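PDB 3OYZ: malate Synthase from Haloferax volcanii, which catalyses the magnesium-dependent Claisen condensation of acetyl-CoA with glyoxylate and the hydrolysis of the resulting malyl-CoA to malate and CoA in the glyoxylate cycle. Local coordinates for residues G126-D129 against W130-A133; P210-R213 against H214-R218; W387-A390 against T391-A395; F402-V405 against Y406-P410. All coordinates share one frame; numbering follows the deposited sequence.

Contact 1. Residues G126-D129 against W130-A133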
loop_
_atom_site.group_PDB
_atom_site.type_symbol
_atom_site.label_atom_id
_atom_site.label_comp_id
_atom_site.label_asym_id
_atom_site.label_seq_id
_atom_site.Cartn_x
_atom_site.Cartn_y
_atom_site.Cartn_z
ATOM N N GLY A 126 -15.290 -2.076 -11.810
ATOM C CA GLY A 126 -14.818 -3.463 -11.571
ATOM C C GLY A 126 -14.612 -4.226 -12.857
ATOM O O GLY A 126 -14.939 -3.723 -13.965
ATOM N N ILE A 127 -14.084 -5.445 -12.745
ATOM C CA ILE A 127 -13.713 -6.161 -13.961
ATOM C C ILE A 127 -14.908 -6.411 -14.893
ATOM O O ILE A 127 -14.750 -6.451 -16.121
ATOM C CB ILE A 127 -12.967 -7.462 -13.551
ATOM C CG1 ILE A 127 -12.274 -8.034 -14.807
ATOM C CG2 ILE A 127 -13.989 -8.503 -12.948
ATOM C CD1 ILE A 127 -10.995 -7.147 -15.073
ATOM N N ASP A 128 -16.145 -6.468 -14.379
ATOM C CA ASP A 128 -17.243 -6.729 -15.305
ATOM C C ASP A 128 -17.515 -5.470 -16.184
ATOM O O ASP A 128 -17.901 -5.646 -17.331
ATOM C CB ASP A 128 -18.536 -7.148 -14.562
ATOM C CG ASP A 128 -18.451 -8.637 -14.169
ATOM O OD1 ASP A 128 -17.461 -9.355 -14.513
ATOM O OD2 ASP A 128 -19.383 -9.156 -13.577
ATOM N N ASP A 129 -17.220 -4.279 -15.683
ATOM C CA ASP A 129 -17.291 -3.041 -16.538
ATOM C C ASP A 129 -16.152 -3.071 -17.581
ATOM O O ASP A 129 -16.339 -2.650 -18.741
ATOM C CB ASP A 129 -17.061 -1.780 -15.699
ATOM C CG ASP A 129 -17.196 -0.463 -16.531
ATOM O OD1 ASP A 129 -18.258 -0.283 -17.201
ATOM O OD2 ASP A 129 -16.185 0.287 -16.597
ATOM N N TRP A 130 -14.955 -3.544 -17.225
ATOM C CA TRP A 130 -13.915 -3.709 -18.267
ATOM C C TRP A 130 -14.316 -4.697 -19.342
ATOM O O TRP A 130 -13.975 -4.518 -20.526
ATOM C CB TRP A 130 -12.524 -4.188 -17.731
ATOM C CG TRP A 130 -11.908 -3.351 -16.630
ATOM C CD1 TRP A 130 -12.523 -2.622 -15.649
ATOM C CD2 TRP A 130 -10.506 -3.332 -16.313
ATOM N NE1 TRP A 130 -11.601 -2.125 -14.764
ATOM C CE2 TRP A 130 -10.353 -2.589 -15.118
ATOM C CE3 TRP A 130 -9.391 -3.937 -16.907
ATOM C CZ2 TRP A 130 -9.103 -2.338 -14.523
ATOM C CZ3 TRP A 130 -8.115 -3.718 -16.290
ATOM C CH2 TRP A 130 -7.996 -2.900 -15.139
ATOM N N LYS A 131 -15.068 -5.741 -19.003
ATOM C CA LYS A 131 -15.474 -6.715 -20.013
ATOM C C LYS A 131 -16.482 -5.954 -20.912
ATOM O O LYS A 131 -16.652 -6.324 -22.062
ATOM C CB LYS A 131 -16.224 -7.870 -19.324
ATOM C CG LYS A 131 -15.180 -8.715 -18.519
ATOM C CD LYS A 131 -15.890 -9.893 -17.758
ATOM C CE LYS A 131 -14.828 -10.617 -16.861
ATOM N NZ LYS A 131 -15.665 -11.400 -15.880
ATOM N N LYS A 132 -17.267 -5.027 -20.389
ATOM C CA LYS A 132 -18.252 -4.326 -21.326
ATOM C C LYS A 132 -17.463 -3.519 -22.392
ATOM O O LYS A 132 -17.852 -3.515 -23.547
ATOM C CB LYS A 132 -19.060 -3.292 -20.538
ATOM C CG LYS A 132 -20.058 -3.991 -19.575
ATOM C CD LYS A 132 -20.697 -2.963 -18.642
ATOM C CE LYS A 132 -21.639 -3.737 -17.674
ATOM N NZ LYS A 132 -22.290 -2.767 -16.709
ATOM N N ALA A 133 -16.367 -2.861 -22.023
ATOM C CA ALA A 133 -15.626 -2.090 -23.022
ATOM C C ALA A 133 -15.015 -3.123 -23.984
ATOM O O ALA A 133 -15.109 -2.975 -25.230
ATOM C CB ALA A 133 -14.545 -1.221 -22.342
HETATM O O HOH W 1 -20.538 -0.573 -15.834
#

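Contact 2. Residues P210-R213 against H214-R218. With K (potassium ion), chain F.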
loop_
_atom_site.group_PDB
_atom_site.type_symbol
_atom_site.label_atom_id
_atom_site.label_comp_id
_atom_site.label_asym_id
_atom_site.label_seq_id
_atom_site.Cartn_x
_atom_site.Cartn_y
_atom_site.Cartn_z
ATOM N N PRO A 210 0.950 7.239 -3.264
ATOM C CA PRO A 210 1.989 6.234 -3.563
ATOM C C PRO A 210 1.445 4.836 -3.708
ATOM O O PRO A 210 1.920 4.077 -4.547
ATOM C CB PRO A 210 2.928 6.260 -2.322
ATOM C CG PRO A 210 2.201 7.069 -1.269
ATOM C CD PRO A 210 1.080 7.870 -1.929
ATOM N N GLU A 211 0.467 4.463 -2.881
ATOM C CA GLU A 211 -0.095 3.096 -2.966
ATOM C C GLU A 211 -0.830 2.813 -4.252
ATOM O O GLU A 211 -0.720 1.696 -4.784
ATOM C CB GLU A 211 -1.056 2.744 -1.813
ATOM C CG GLU A 211 -0.407 2.896 -0.426
ATOM C CD GLU A 211 -0.441 4.326 0.135
ATOM O OE1 GLU A 211 -0.866 5.289 -0.582
ATOM O OE2 GLU A 211 0.021 4.497 1.291
ATOM N N LEU A 212 -1.532 3.816 -4.778
ATOM C CA LEU A 212 -2.163 3.618 -6.076
ATOM C C LEU A 212 -1.129 3.257 -7.137
ATOM O O LEU A 212 -1.360 2.364 -7.925
ATOM C CB LEU A 212 -2.962 4.843 -6.519
ATOM C CG LEU A 212 -3.519 4.806 -7.925
ATOM C CD1 LEU A 212 -4.495 3.652 -8.269
ATOM C CD2 LEU A 212 -4.015 6.184 -8.411
ATOM N N ARG A 213 -0.011 3.975 -7.147
ATOM C CA ARG A 213 1.023 3.791 -8.144
ATOM C C ARG A 213 1.727 2.463 -7.930
ATOM O O ARG A 213 1.904 1.734 -8.905
ATOM C CB ARG A 213 2.007 4.984 -8.035
ATOM C CG ARG A 213 1.416 6.323 -8.521
ATOM C CD ARG A 213 2.544 7.391 -8.550
ATOM N NE ARG A 213 2.681 7.986 -7.233
ATOM C CZ ARG A 213 3.797 8.266 -6.570
ATOM N NH1 ARG A 213 5.025 8.093 -7.068
ATOM N NH2 ARG A 213 3.638 8.849 -5.392
ATOM N N HIS A 214 1.971 2.105 -6.664
ATOM C CA HIS A 214 2.433 0.770 -6.343
ATOM C C HIS A 214 1.517 -0.329 -6.905
ATOM O O HIS A 214 1.980 -1.251 -7.597
ATOM C CB HIS A 214 2.643 0.517 -4.845
ATOM C CG HIS A 214 3.040 -0.897 -4.538
ATOM N ND1 HIS A 214 4.366 -1.311 -4.531
ATOM C CD2 HIS A 214 2.301 -1.999 -4.283
ATOM C CE1 HIS A 214 4.416 -2.586 -4.179
ATOM N NE2 HIS A 214 3.179 -3.043 -4.064
ATOM N N ASN A 215 0.238 -0.237 -6.594
ATOM C CA ASN A 215 -0.748 -1.228 -7.089
ATOM C C ASN A 215 -0.948 -1.297 -8.597
ATOM O O ASN A 215 -1.168 -2.397 -9.107
ATOM C CB ASN A 215 -2.086 -0.981 -6.389
ATOM C CG ASN A 215 -1.963 -1.156 -4.860
ATOM O OD1 ASN A 215 -0.958 -1.682 -4.330
ATOM N ND2 ASN A 215 -2.864 -0.505 -4.155
ATOM N N THR A 216 -0.770 -0.160 -9.296
ATOM C CA THR A 216 -0.945 -0.134 -10.760
ATOM C C THR A 216 0.328 -0.729 -11.378
ATOM O O THR A 216 0.273 -1.573 -12.236
ATOM C CB THR A 216 -1.073 1.299 -11.204
ATOM O OG1 THR A 216 -2.229 1.800 -10.492
ATOM C CG2 THR A 216 -1.298 1.317 -12.795
ATOM N N SER A 217 1.474 -0.406 -10.794
ATOM C CA SER A 217 2.705 -1.093 -11.213
ATOM C C SER A 217 2.721 -2.607 -11.007
ATOM O O SER A 217 3.066 -3.371 -11.924
ATOM C CB SER A 217 3.927 -0.399 -10.576
ATOM O OG SER A 217 5.080 -1.218 -10.899
ATOM N N ARG A 218 2.277 -3.092 -9.826
ATOM C CA ARG A 218 2.067 -4.500 -9.531
ATOM C C ARG A 218 1.075 -5.142 -10.454
ATOM O O ARG A 218 1.332 -6.217 -11.023
ATOM C CB ARG A 218 1.579 -4.611 -8.045
ATOM C CG ARG A 218 1.127 -6.011 -7.677
ATOM C CD ARG A 218 0.696 -5.843 -6.227
ATOM N NE ARG A 218 -0.642 -5.257 -6.187
ATOM C CZ ARG A 218 -1.318 -4.957 -5.084
ATOM N NH1 ARG A 218 -0.795 -5.199 -3.890
ATOM N NH2 ARG A 218 -2.583 -4.579 -5.209
HETATM K K K F . 5.731 -2.482 -13.204
#

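Contact 3. Residues W387-A390 against T391-A395. With ACO (acetyl coenzyme *a), chain B.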
loop_
_atom_site.group_PDB
_atom_site.type_symbol
_atom_site.label_atom_id
_atom_site.label_comp_id
_atom_site.label_asym_id
_atom_site.label_seq_id
_atom_site.Cartn_x
_atom_site.Cartn_y
_atom_site.Cartn_z
ATOM N N TRP A 387 -6.295 22.868 -15.342
ATOM C CA TRP A 387 -7.658 22.565 -14.913
ATOM C C TRP A 387 -8.490 21.964 -16.048
ATOM O O TRP A 387 -8.446 22.425 -17.213
ATOM C CB TRP A 387 -8.444 23.771 -14.387
ATOM C CG TRP A 387 -8.138 24.086 -12.953
ATOM C CD1 TRP A 387 -6.927 24.441 -12.467
ATOM C CD2 TRP A 387 -9.048 24.137 -11.845
ATOM N NE1 TRP A 387 -7.011 24.694 -11.115
ATOM C CE2 TRP A 387 -8.295 24.469 -10.705
ATOM C CE3 TRP A 387 -10.409 23.852 -11.683
ATOM C CZ2 TRP A 387 -8.865 24.574 -9.433
ATOM C CZ3 TRP A 387 -10.968 23.974 -10.425
ATOM C CH2 TRP A 387 -10.199 24.322 -9.318
ATOM N N ASP A 388 -9.220 20.911 -15.669
ATOM C CA ASP A 388 -10.310 20.372 -16.451
ATOM C C ASP A 388 -11.424 19.869 -15.532
ATOM O O ASP A 388 -11.385 20.138 -14.325
ATOM C CB ASP A 388 -9.808 19.389 -17.509
ATOM C CG ASP A 388 -9.163 18.130 -16.939
ATOM O OD1 ASP A 388 -9.397 17.734 -15.774
ATOM O OD2 ASP A 388 -8.460 17.472 -17.740
ATOM N N GLU A 389 -12.421 19.211 -16.126
ATOM C CA GLU A 389 -13.666 18.810 -15.464
ATOM C C GLU A 389 -13.338 17.948 -14.232
ATOM O O GLU A 389 -13.946 18.128 -13.189
ATOM C CB GLU A 389 -14.561 18.046 -16.451
ATOM C CG GLU A 389 -15.838 17.451 -15.864
ATOM C CD GLU A 389 -16.823 18.494 -15.342
ATOM O OE1 GLU A 389 -16.683 19.697 -15.625
ATOM O OE2 GLU A 389 -17.776 18.126 -14.642
ATOM N N ALA A 390 -12.322 17.102 -14.362
ATOM C CA ALA A 390 -11.854 16.278 -13.225
ATOM C C ALA A 390 -11.376 17.183 -12.081
ATOM O O ALA A 390 -11.650 16.951 -10.910
ATOM C CB ALA A 390 -10.737 15.347 -13.689
ATOM N N THR A 391 -10.603 18.206 -12.423
ATOM C CA THR A 391 -10.064 19.097 -11.422
ATOM C C THR A 391 -11.213 19.795 -10.695
ATOM O O THR A 391 -11.194 20.010 -9.467
ATOM C CB THR A 391 -9.192 20.227 -12.073
ATOM O OG1 THR A 391 -8.427 19.704 -13.155
ATOM C CG2 THR A 391 -8.273 20.881 -11.057
ATOM N N TYR A 392 -12.166 20.253 -11.498
ATOM C CA TYR A 392 -13.361 20.815 -10.952
ATOM C C TYR A 392 -14.045 19.834 -9.989
ATOM O O TYR A 392 -14.408 20.191 -8.861
ATOM C CB TYR A 392 -14.262 21.103 -12.162
ATOM C CG TYR A 392 -15.623 21.544 -11.761
ATOM C CD1 TYR A 392 -15.824 22.828 -11.277
ATOM C CD2 TYR A 392 -16.719 20.701 -11.878
ATOM C CE1 TYR A 392 -17.070 23.261 -10.911
ATOM C CE2 TYR A 392 -17.982 21.115 -11.470
ATOM C CZ TYR A 392 -18.142 22.405 -10.996
ATOM O OH TYR A 392 -19.374 22.881 -10.616
ATOM N N GLN A 393 -14.313 18.597 -10.439
ATOM C CA GLN A 393 -14.998 17.626 -9.568
ATOM C C GLN A 393 -14.193 17.409 -8.276
ATOM O O GLN A 393 -14.726 17.453 -7.136
ATOM C CB GLN A 393 -15.136 16.308 -10.378
ATOM C CG GLN A 393 -16.132 16.385 -11.513
ATOM C CD GLN A 393 -17.523 16.786 -11.004
ATOM O OE1 GLN A 393 -17.903 16.503 -9.857
ATOM N NE2 GLN A 393 -18.281 17.487 -11.849
ATOM N N ALA A 394 -12.878 17.226 -8.421
ATOM C CA ALA A 394 -12.037 17.034 -7.221
ATOM C C ALA A 394 -12.012 18.182 -6.238
ATOM O O ALA A 394 -11.940 17.963 -5.018
ATOM C CB ALA A 394 -10.577 16.637 -7.575
ATOM N N ALA A 395 -12.010 19.412 -6.764
ATOM C CA ALA A 395 -12.002 20.616 -5.900
ATOM C C ALA A 395 -13.267 20.732 -5.046
ATOM O O ALA A 395 -13.262 21.431 -4.059
ATOM C CB ALA A 395 -11.894 21.920 -6.749
HETATM N N1A ACO B . -1.328 19.066 -27.524
HETATM C C2A ACO B . -0.950 19.730 -28.633
HETATM N N3A ACO B . -0.369 20.940 -28.550
HETATM C C4A ACO B . -0.147 21.575 -27.370
HETATM C C5A ACO B . -0.549 20.867 -26.136
HETATM C C6A ACO B . -1.208 19.554 -26.268
HETATM N N6A ACO B . -1.606 18.961 -25.111
HETATM N N7A ACO B . -0.247 21.658 -25.098
HETATM C C8A ACO B . 0.285 22.792 -25.613
HETATM N N9A ACO B . 0.392 22.724 -26.947
HETATM C C1B ACO B . 0.971 23.818 -27.791
HETATM C C2B ACO B . 0.524 25.148 -27.200
HETATM O O2B ACO B . -0.758 25.479 -27.730
HETATM C C3B ACO B . 1.635 26.094 -27.611
HETATM O O3B ACO B . 1.333 26.350 -28.986
HETATM P P3B ACO B . 1.804 27.668 -29.856
HETATM O O7A ACO B . 2.933 27.030 -30.649
HETATM O O8A ACO B . 2.161 28.634 -28.746
HETATM O O9A ACO B . 0.602 28.122 -30.654
HETATM C C4B ACO B . 2.864 25.206 -27.506
HETATM O O4B ACO B . 2.410 23.868 -27.752
HETATM C C5B ACO B . 3.468 25.240 -26.107
HETATM O O5B ACO B . 2.378 25.291 -25.185
HETATM P P1A ACO B . 2.584 25.629 -23.631
HETATM O O1A ACO B . 3.012 27.033 -23.345
HETATM O O2A ACO B . 3.554 24.586 -23.158
HETATM O O3A ACO B . 1.211 25.415 -22.835
HETATM P P2A ACO B . -0.010 26.448 -22.938
HETATM O O4A ACO B . 0.001 26.675 -24.415
HETATM O O5A ACO B . 0.102 27.393 -21.760
HETATM O O6A ACO B . -1.356 25.616 -22.562
HETATM C CBP ACO B . -2.685 23.807 -21.556
HETATM C CCP ACO B . -1.528 24.799 -21.393
HETATM C CDP ACO B . -4.000 24.541 -21.814
HETATM C CEP ACO B . -2.825 23.072 -20.229
HETATM C CAP ACO B . -2.479 22.843 -22.731
HETATM O OAP ACO B . -1.144 22.380 -22.580
HETATM C C9P ACO B . -3.402 21.641 -22.724
HETATM O O9P ACO B . -4.599 21.782 -22.996
HETATM N N8P ACO B . -2.849 20.465 -22.382
HETATM C C7P ACO B . -3.676 19.266 -22.370
HETATM C C6P ACO B . -4.650 19.203 -21.184
HETATM C C5P ACO B . -5.202 17.789 -21.197
HETATM O O5P ACO B . -4.817 16.992 -22.051
HETATM N N4P ACO B . -6.050 17.493 -20.213
HETATM C C3P ACO B . -6.659 16.190 -20.014
HETATM C C2P ACO B . -5.632 15.141 -19.580
HETATM S S1P ACO B . -5.705 15.342 -17.825
HETATM C C ACO B . -7.057 14.541 -17.218
HETATM O O ACO B . -7.991 14.182 -17.908
HETATM C CH3 ACO B . -7.097 14.327 -15.736
#

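Contact 4. Residues F402-V405 against Y406-P410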
loop_
_atom_site.group_PDB
_atom_site.type_symbol
_atom_site.label_atom_id
_atom_site.label_comp_id
_atom_site.label_asym_id
_atom_site.label_seq_id
_atom_site.Cartn_x
_atom_site.Cartn_y
_atom_site.Cartn_z
ATOM N N PHE A 402 -18.856 20.499 3.565
ATOM C CA PHE A 402 -19.495 21.609 4.280
ATOM C C PHE A 402 -21.017 21.482 4.144
ATOM O O PHE A 402 -21.750 21.483 5.125
ATOM C CB PHE A 402 -19.037 22.979 3.739
ATOM C CG PHE A 402 -19.834 24.115 4.336
ATOM C CD1 PHE A 402 -19.491 24.627 5.575
ATOM C CD2 PHE A 402 -21.002 24.568 3.728
ATOM C CE1 PHE A 402 -20.245 25.644 6.181
ATOM C CE2 PHE A 402 -21.774 25.597 4.316
ATOM C CZ PHE A 402 -21.419 26.098 5.550
ATOM N N GLN A 403 -21.508 21.326 2.928
ATOM C CA GLN A 403 -22.941 21.157 2.694
ATOM C C GLN A 403 -23.619 20.012 3.447
ATOM O O GLN A 403 -24.714 20.215 4.013
ATOM C CB GLN A 403 -23.195 20.972 1.203
ATOM C CG GLN A 403 -22.957 22.210 0.325
ATOM C CD GLN A 403 -23.056 21.862 -1.146
ATOM O OE1 GLN A 403 -23.074 20.688 -1.505
ATOM N NE2 GLN A 403 -23.109 22.866 -2.004
ATOM N N ASP A 404 -22.981 18.831 3.450
ATOM C CA ASP A 404 -23.427 17.697 4.241
ATOM C C ASP A 404 -23.609 18.069 5.696
ATOM O O ASP A 404 -24.597 17.657 6.292
ATOM C CB ASP A 404 -22.461 16.495 4.205
ATOM C CG ASP A 404 -23.070 15.249 4.814
ATOM O OD1 ASP A 404 -24.144 14.826 4.353
ATOM O OD2 ASP A 404 -22.544 14.657 5.779
ATOM N N VAL A 405 -22.619 18.749 6.259
ATOM C CA VAL A 405 -22.558 19.163 7.642
ATOM C C VAL A 405 -23.641 20.209 7.960
ATOM O O VAL A 405 -24.368 20.087 8.929
ATOM C CB VAL A 405 -21.192 19.781 7.962
ATOM C CG1 VAL A 405 -21.308 20.530 9.290
ATOM C CG2 VAL A 405 -20.097 18.721 8.092
ATOM N N TYR A 406 -23.767 21.223 7.118
ATOM C CA TYR A 406 -24.832 22.212 7.286
ATOM C C TYR A 406 -26.221 21.552 7.256
ATOM O O TYR A 406 -26.982 21.699 8.215
ATOM C CB TYR A 406 -24.665 23.326 6.249
ATOM C CG TYR A 406 -25.455 24.585 6.546
ATOM C CD1 TYR A 406 -24.948 25.568 7.394
ATOM C CD2 TYR A 406 -26.701 24.796 5.955
ATOM C CE1 TYR A 406 -25.686 26.721 7.659
ATOM C CE2 TYR A 406 -27.454 25.941 6.222
ATOM C CZ TYR A 406 -26.941 26.887 7.077
ATOM O OH TYR A 406 -27.684 28.019 7.344
ATOM N N GLU A 407 -26.536 20.798 6.203
ATOM C CA GLU A 407 -27.771 20.015 6.108
ATOM C C GLU A 407 -28.130 19.128 7.312
ATOM O O GLU A 407 -29.306 18.957 7.654
ATOM C CB GLU A 407 -27.752 19.164 4.824
ATOM C CG GLU A 407 -28.317 19.904 3.609
ATOM C CD GLU A 407 -27.919 19.358 2.234
ATOM O OE1 GLU A 407 -26.758 18.933 2.060
ATOM O OE2 GLU A 407 -28.771 19.378 1.308
ATOM N N ASN A 408 -27.136 18.542 7.976
ATOM C CA ASN A 408 -27.429 17.491 8.932
ATOM C C ASN A 408 -27.112 17.920 10.344
ATOM O O ASN A 408 -27.395 17.167 11.278
ATOM C CB ASN A 408 -26.646 16.207 8.581
ATOM C CG ASN A 408 -27.234 15.509 7.375
ATOM O OD1 ASN A 408 -28.228 14.788 7.480
ATOM N ND2 ASN A 408 -26.610 15.692 6.227
ATOM N N ARG A 409 -26.469 19.079 10.497
ATOM C CA ARG A 409 -26.085 19.541 11.813
ATOM C C ARG A 409 -26.724 20.920 12.134
ATOM O O ARG A 409 -26.012 21.904 12.308
ATOM C CB ARG A 409 -24.560 19.503 11.959
ATOM C CG ARG A 409 -23.921 18.085 11.995
ATOM C CD ARG A 409 -24.476 17.203 13.127
ATOM N NE ARG A 409 -24.300 17.724 14.487
ATOM C CZ ARG A 409 -23.195 17.583 15.199
ATOM N NH1 ARG A 409 -22.167 16.918 14.690
ATOM N NH2 ARG A 409 -23.091 18.069 16.426
ATOM N N PRO A 410 -28.071 21.005 12.181
ATOM C CA PRO A 410 -28.709 22.328 12.511
ATOM C C PRO A 410 -28.157 22.992 13.779
ATOM O O PRO A 410 -28.003 24.223 13.818
ATOM C CB PRO A 410 -30.210 22.018 12.611
ATOM C CG PRO A 410 -30.296 20.510 12.776
ATOM C CD PRO A 410 -29.075 19.936 12.038
#

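Contact 1. Residues G126-D129 against W130-A133
I127 against W130 and D128 against K131 make up a contact along the first turn of helix 127-143, just after the N-cap residue G126. The helix opens with the bond from W130 N to G126 O (3.3 Å). On its inner side the I127 CD1 methyl lies over one face of the W130 indole, toward the rim, 4.0 Å from W130 CE3; it gets there because CG1 is anti to the backbone N (chi1 -166°). The indole is buried against V155 and I157 of strand 152-157, and its NE1 gives its hydrogen to G125 O, so the one polar atom of the ring is satisfied.

On the outer side, D128 and K131 run side by side and join in a salt bridge, D128 OD1 to K131 NZ, 3.0 Å. The lysine, extended beyond CG, also pairs with E172 of helix 169-174. D129 reaches K132 through a water, which donates to D129 OD1 (2.7 Å) and accepts from K132 NZ (2.9 Å), while D129 OD2 takes hydrogens from W87 NE1 and G125 N. Two aspartates in a first turn suit the place, since their negative charge probably interacts well with the helix dipole. A greasy inner face and a charged outer one fit a helix of a beta-alpha-beta unit, here strand 118-121, helix 127-143 and strand 152-157 of the TIM barrel.

Contact 2. Residues P210-R213 against H214-R218
The amide of N215 packs close to the backbone carbonyl of E211, with N215 CG 3.1 Å from E211 O, and its OD1 meets two more flat groups. One is the H214 ring, with N215 OD1 at its edge, in plane. The other is the R218 guanidinium: OD1 lies over one of its faces, 3.3 Å above the plane and toward the rim. N215 ND2 turns to E163 of the same chain, whereas H214 NE2 and R218 NH1 both bind E163 of the second subunit. One carboxylate thus gathers two donors across the interface, and a leucine in place of N215 would probably leave its own E163 without the amide donor and the R218 face without its oxygen.

The backbone is regular alpha-helix, helix 210-223, which precedes strand 226-229 of the TIM barrel; N215 N to E211 O is 2.8 Å, at 171°. On the barrel side, L212 CD1 comes within 3.7 Å of T216 OG1. That hydroxyl, set beside the backbone N (chi1 -59°), lies 2.8 Å from L212 O and hydrogen-bonds D188. R213 bends at chi3 to bring NH1 to D247 and N248. S217, whose OG hydrogen-bonds K251 O, suits a metal site, offering a potassium ion OG at 2.7 Å and O at 3.1 Å; G252 and S221 of the same chain and M197 of the second subunit help complete the shell.

Contact 3. Residues W387-A390 against T391-A395
D388 and T391 form a capping box at the start of helix 389-395, in the region that follows the TIM barrel and carries D388, the predicted proton acceptor. D388 N donates to T391 OG1 almost straight (2.9 Å, 175°); the D388 carboxylate caps in return through OD1, with a weak bond from A390 N (3.3 Å), one residue before T391. Threonine suits the place because its two branches do separate work: OG1 stands beside its own backbone N and turns to D388, and CG2, anti to that N, is left to face W387.

The apolar part is built on that methyl. T391 CG2 makes a CH-pi contact with the W387 indole, 3.6 Å from the centroid of the five-membered ring and 18° off its normal, so it sits squarely over the face. Farther along the same tryptophan, CH2 meets A395 CB at 3.9 Å. The indole, at the end of strand 382-387, also packs on I364 and M366 of strand 364-369.

Polar side chains join on the outer side, where Q393 NE2 donates to E389 OE2 at 2.9 Å. The oxygen is in the amide plane of Q393, but the amide reaches it from above the carboxylate plane, 42° out. E389 OE1 is held by K357 of helix 343-358, so each carboxylate oxygen has its own partner.

The last group of contacts is with the ligand. With CG lodged between backbone N and carbonyl carbon, D388 extends its carboxylate to acetyl-CoA, and D388 OD2 comes to 4.0 Å from ACO CH3, the acetyl methyl.

Contact 4. Residues F402-V405 against Y406-P410
F402 and Y406, one helical turn apart on helix 397-408, form the tightly packed side of this contact. Their rings lie side by side and point the same way, planes 24° apart, but slid so that they barely overlap, with centroids 5.9 Å apart; F402 CZ touches Y406 CD1 at 4.0 Å. In both residues CG is anti to the backbone N (chi1 172° in F402), which swings the rings off the same flank of the helix. Large aromatics suit this flank because a single turn then fills a broad surface. Behind them, Y406 N bonds F402 O, 2.8 Å.

The far side is polar and looser. E407 is exposed, and its OE1 lies 3.1 Å from Q403 O, an approach of two acceptors that gives no hold. N408, the last helical residue, does better: its ND2 donates to D404 O at 2.8 Å, in the carbonyl plane and on a lone pair, where the backbone N408 N gives that oxygen just a weak bond. With an alanine at N408, D404 O would probably keep just this weak bond within the turn, and the helix end would be likely to fray. Past it R409 leaves helical geometry, with R409 N weakly bonded to V405 O at 2.8 Å.

Other parts of the protein cover the aromatic flank and the D404 and R409 ends. D404 and R409 reach across to R8 and D44 of the third subunit, R409 also pairs with D411, and the aromatic flank packs into helices 413-420 and 422-428, where F402 meets Y420 with ring planes at about 90° and Y406 stacks on H413.

Contacts 1 and 2 belong to helices of the TIM barrel, contacts 3 and 4 to consecutive helices of the C-terminal region, 389-395 and 397-408, where their nearest atoms are about 9 Å apart. Contact 3 is the one at the active site: besides D388 beside acetyl-CoA, its A390 side chain is about 4 Å from both pyruvate and the magnesium ion. Contact 2 approaches from the barrel, the L212 side chain about 8 Å from pyruvate, and contact 1 stays farther off, D129 about 13 Å from the magnesium. Contact 4, remote from these sites, resembles contact 2 in touching the third subunit.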